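Local structure of DUF3194 domain-containing protein (Thermococcus onnurineus, 3UEB) at residues R55-R58 against E59-D63. The protein is of unknown function, belongs to the UPF0440 family and has an alpha and beta fold that assembles as two subunits. Residues are numbered along the deposited sequence; the frame is centred on the assembly and turned at random.
Sequences RINR and EETLD
The chain of R58 turns at chi3 (-69°), which sets its guanidinium edge against the carboxylate of D63. N57 holds CG trans to its own nitrogen (chi1 -172°), and its amide reaches over to E60. R58 grips D63 side-on in a salt bridge. R58 NE donates to D63 OD2 at 2.9 Å and R58 NH2 to D63 OD1 at the same distance, both nitrogens standing above the carboxylate plane. R58 NH1 also donates to L18 O, and D63 OD1 takes the L15 nitrogen. A lysine in place of R58 would lack the side-on pair of nitrogens and would probably leave L18 O or one D63 oxygen without its mate. N57 ND2 donates at 2.8 Å to the anti side of E60 OE1, which lies in the amide plane. N57 OD1 accepts from E60 N, 2.9 Å away and above the carbonyl plane. T61 OG1 donates to N57 O at 2.7 Å. It also accepts from D63 N at 3.0 Å, an ST turn. T61 CG2 sits over one face of the R55 guanidinium, 3.7 Å from CZ. R55 NE forms a salt bridge with D49 of the second subunit. N57 N donates to D63 O in a nearly straight line at 3.0 Å. This bond closes the loop of a beta hairpin, which joins antiparallel strands 49-56 and 63-71 of a sheet, three-stranded in this chain, that continues into the second subunit.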
ATOM      1  N   ARG A  55       6.210  -2.435   3.661  1.00 25.35           N
ATOM      2  CA  ARG A  55       7.613  -2.061   3.685  1.00 28.19           C
ATOM      3  C   ARG A  55       8.455  -3.249   3.227  1.00 28.40           C
ATOM      4  O   ARG A  55       8.417  -4.314   3.840  1.00 27.60           O
ATOM      5  CB  ARG A  55       8.032  -1.654   5.102  1.00 30.47           C
ATOM      6  CG  ARG A  55       9.521  -1.344   5.236  1.00 35.22           C
ATOM      7  CD  ARG A  55       9.953  -1.183   6.692  1.00 39.60           C
ATOM      8  NE  ARG A  55      11.377  -0.870   6.807  1.00 42.52           N
ATOM      9  CZ  ARG A  55      12.058  -0.858   7.953  1.00 44.61           C
ATOM     10  NH1 ARG A  55      13.352  -0.556   7.956  1.00 44.49           N
ATOM     11  NH2 ARG A  55      11.448  -1.153   9.095  1.00 43.90           N
ATOM     12  N   ILE A  56       9.203  -3.072   2.142  1.00 28.79           N
ATOM     13  CA  ILE A  56      10.054  -4.144   1.635  1.00 29.40           C
ATOM     14  C   ILE A  56      11.515  -3.773   1.867  1.00 29.12           C
ATOM     15  O   ILE A  56      12.000  -2.750   1.382  1.00 28.65           O
ATOM     16  CB  ILE A  56       9.812  -4.413   0.122  1.00 30.47           C
ATOM     17  CG1 ILE A  56       8.491  -5.172  -0.083  1.00 30.95           C
ATOM     18  CG2 ILE A  56      10.951  -5.249  -0.454  1.00 29.78           C
ATOM     19  CD1 ILE A  56       7.244  -4.354   0.160  1.00 31.79           C
ATOM     20  N   ASN A  57      12.211  -4.612   2.623  1.00 28.96           N
ATOM     21  CA  ASN A  57      13.610  -4.367   2.935  1.00 28.43           C
ATOM     22  C   ASN A  57      14.255  -5.683   3.364  1.00 28.73           C
ATOM     23  O   ASN A  57      14.318  -5.999   4.554  1.00 29.47           O
ATOM     24  CB  ASN A  57      13.715  -3.340   4.066  1.00 25.31           C
ATOM     25  CG  ASN A  57      15.141  -2.895   4.321  1.00 26.69           C
ATOM     26  OD1 ASN A  57      16.093  -3.658   4.112  1.00 24.71           O
ATOM     27  ND2 ASN A  57      15.299  -1.659   4.791  1.00 22.94           N
ATOM     28  N   ARG A  58      14.734  -6.446   2.389  1.00 28.69           N
ATOM     29  CA  ARG A  58      15.362  -7.731   2.663  1.00 30.24           C
ATOM     30  C   ARG A  58      16.662  -7.662   3.469  1.00 30.60           C
ATOM     31  O   ARG A  58      16.980  -8.578   4.220  1.00 29.18           O
ATOM     32  CB  ARG A  58      15.614  -8.476   1.349  1.00 30.57           C
ATOM     33  CG  ARG A  58      16.477  -9.725   1.510  1.00 33.76           C
ATOM     34  CD  ARG A  58      16.150 -10.772   0.452  1.00 35.40           C
ATOM     35  NE  ARG A  58      14.823 -11.353   0.654  1.00 35.43           N
ATOM     36  CZ  ARG A  58      14.241 -12.191  -0.199  1.00 38.62           C
ATOM     37  NH1 ARG A  58      14.866 -12.543  -1.318  1.00 38.03           N
ATOM     38  NH2 ARG A  58      13.043 -12.694   0.072  1.00 36.48           N
ATOM     39  N   GLU A  59      17.412  -6.577   3.333  1.00 32.89           N
ATOM     40  CA  GLU A  59      18.672  -6.477   4.054  1.00 34.84           C
ATOM     41  C   GLU A  59      18.633  -6.029   5.510  1.00 34.62           C
ATOM     42  O   GLU A  59      19.574  -6.297   6.254  1.00 34.62           O
ATOM     43  CB  GLU A  59      19.648  -5.603   3.274  1.00 36.81           C
ATOM     44  CG  GLU A  59      20.219  -6.320   2.058  1.00 41.47           C
ATOM     45  CD  GLU A  59      21.711  -6.128   1.920  1.00 41.96           C
ATOM     46  OE1 GLU A  59      22.130  -4.998   1.593  1.00 43.17           O
ATOM     47  OE2 GLU A  59      22.464  -7.104   2.150  1.00 45.11           O
ATOM     48  N   GLU A  60      17.557  -5.371   5.935  1.00 33.41           N
ATOM     49  CA  GLU A  60      17.482  -4.909   7.321  1.00 32.39           C
ATOM     50  C   GLU A  60      16.280  -5.422   8.116  1.00 31.49           C
ATOM     51  O   GLU A  60      16.155  -5.130   9.304  1.00 32.53           O
ATOM     52  CB  GLU A  60      17.507  -3.374   7.358  1.00 34.09           C
ATOM     53  CG  GLU A  60      18.771  -2.747   6.765  1.00 34.67           C
ATOM     54  CD  GLU A  60      18.650  -1.238   6.579  1.00 36.73           C
ATOM     55  OE1 GLU A  60      17.787  -0.793   5.789  1.00 37.83           O
ATOM     56  OE2 GLU A  60      19.417  -0.489   7.221  1.00 39.22           O
ATOM     57  N   THR A  61      15.395  -6.180   7.474  1.00 29.28           N
ATOM     58  CA  THR A  61      14.219  -6.716   8.168  1.00 27.22           C
ATOM     59  C   THR A  61      14.013  -8.181   7.780  1.00 26.02           C
ATOM     60  O   THR A  61      14.819  -8.754   7.045  1.00 25.65           O
ATOM     61  CB  THR A  61      12.911  -5.933   7.802  1.00 27.02           C
ATOM     62  OG1 THR A  61      12.475  -6.292   6.485  1.00 24.26           O
ATOM     63  CG2 THR A  61      13.145  -4.440   7.845  1.00 26.96           C
ATOM     64  N   LEU A  62      12.936  -8.782   8.272  1.00 23.58           N
ATOM     65  CA  LEU A  62      12.634 -10.161   7.931  1.00 24.97           C
ATOM     66  C   LEU A  62      12.388 -10.247   6.425  1.00 25.18           C
ATOM     67  O   LEU A  62      12.594 -11.293   5.816  1.00 24.15           O
ATOM     68  CB  LEU A  62      11.395 -10.642   8.693  1.00 26.10           C
ATOM     69  CG  LEU A  62      11.657 -11.493   9.942  1.00 29.18           C
ATOM     70  CD1 LEU A  62      12.499 -10.717  10.942  1.00 28.14           C
ATOM     71  CD2 LEU A  62      10.328 -11.903  10.561  1.00 30.55           C
ATOM     72  N   ASP A  63      11.950  -9.129   5.845  1.00 24.16           N
ATOM     73  CA  ASP A  63      11.671  -9.004   4.412  1.00 24.49           C
ATOM     74  C   ASP A  63      10.516  -8.054   4.175  1.00 24.99           C
ATOM     75  O   ASP A  63      10.665  -7.021   3.517  1.00 26.65           O
ATOM     76  CB  ASP A  63      11.303 -10.351   3.777  1.00 23.32           C
ATOM     77  CG  ASP A  63      12.512 -11.102   3.252  1.00 23.87           C
ATOM     78  OD1 ASP A  63      12.355 -12.292   2.902  1.00 20.75           O
ATOM     79  OD2 ASP A  63      13.607 -10.500   3.185  1.00 22.37           O
TER
HETATM   80  O   HOH W   1      10.445  -4.281   5.736  1.00 24.95           O
HETATM   81  O   HOH W   2      15.607 -10.722   5.072  1.00 22.38           O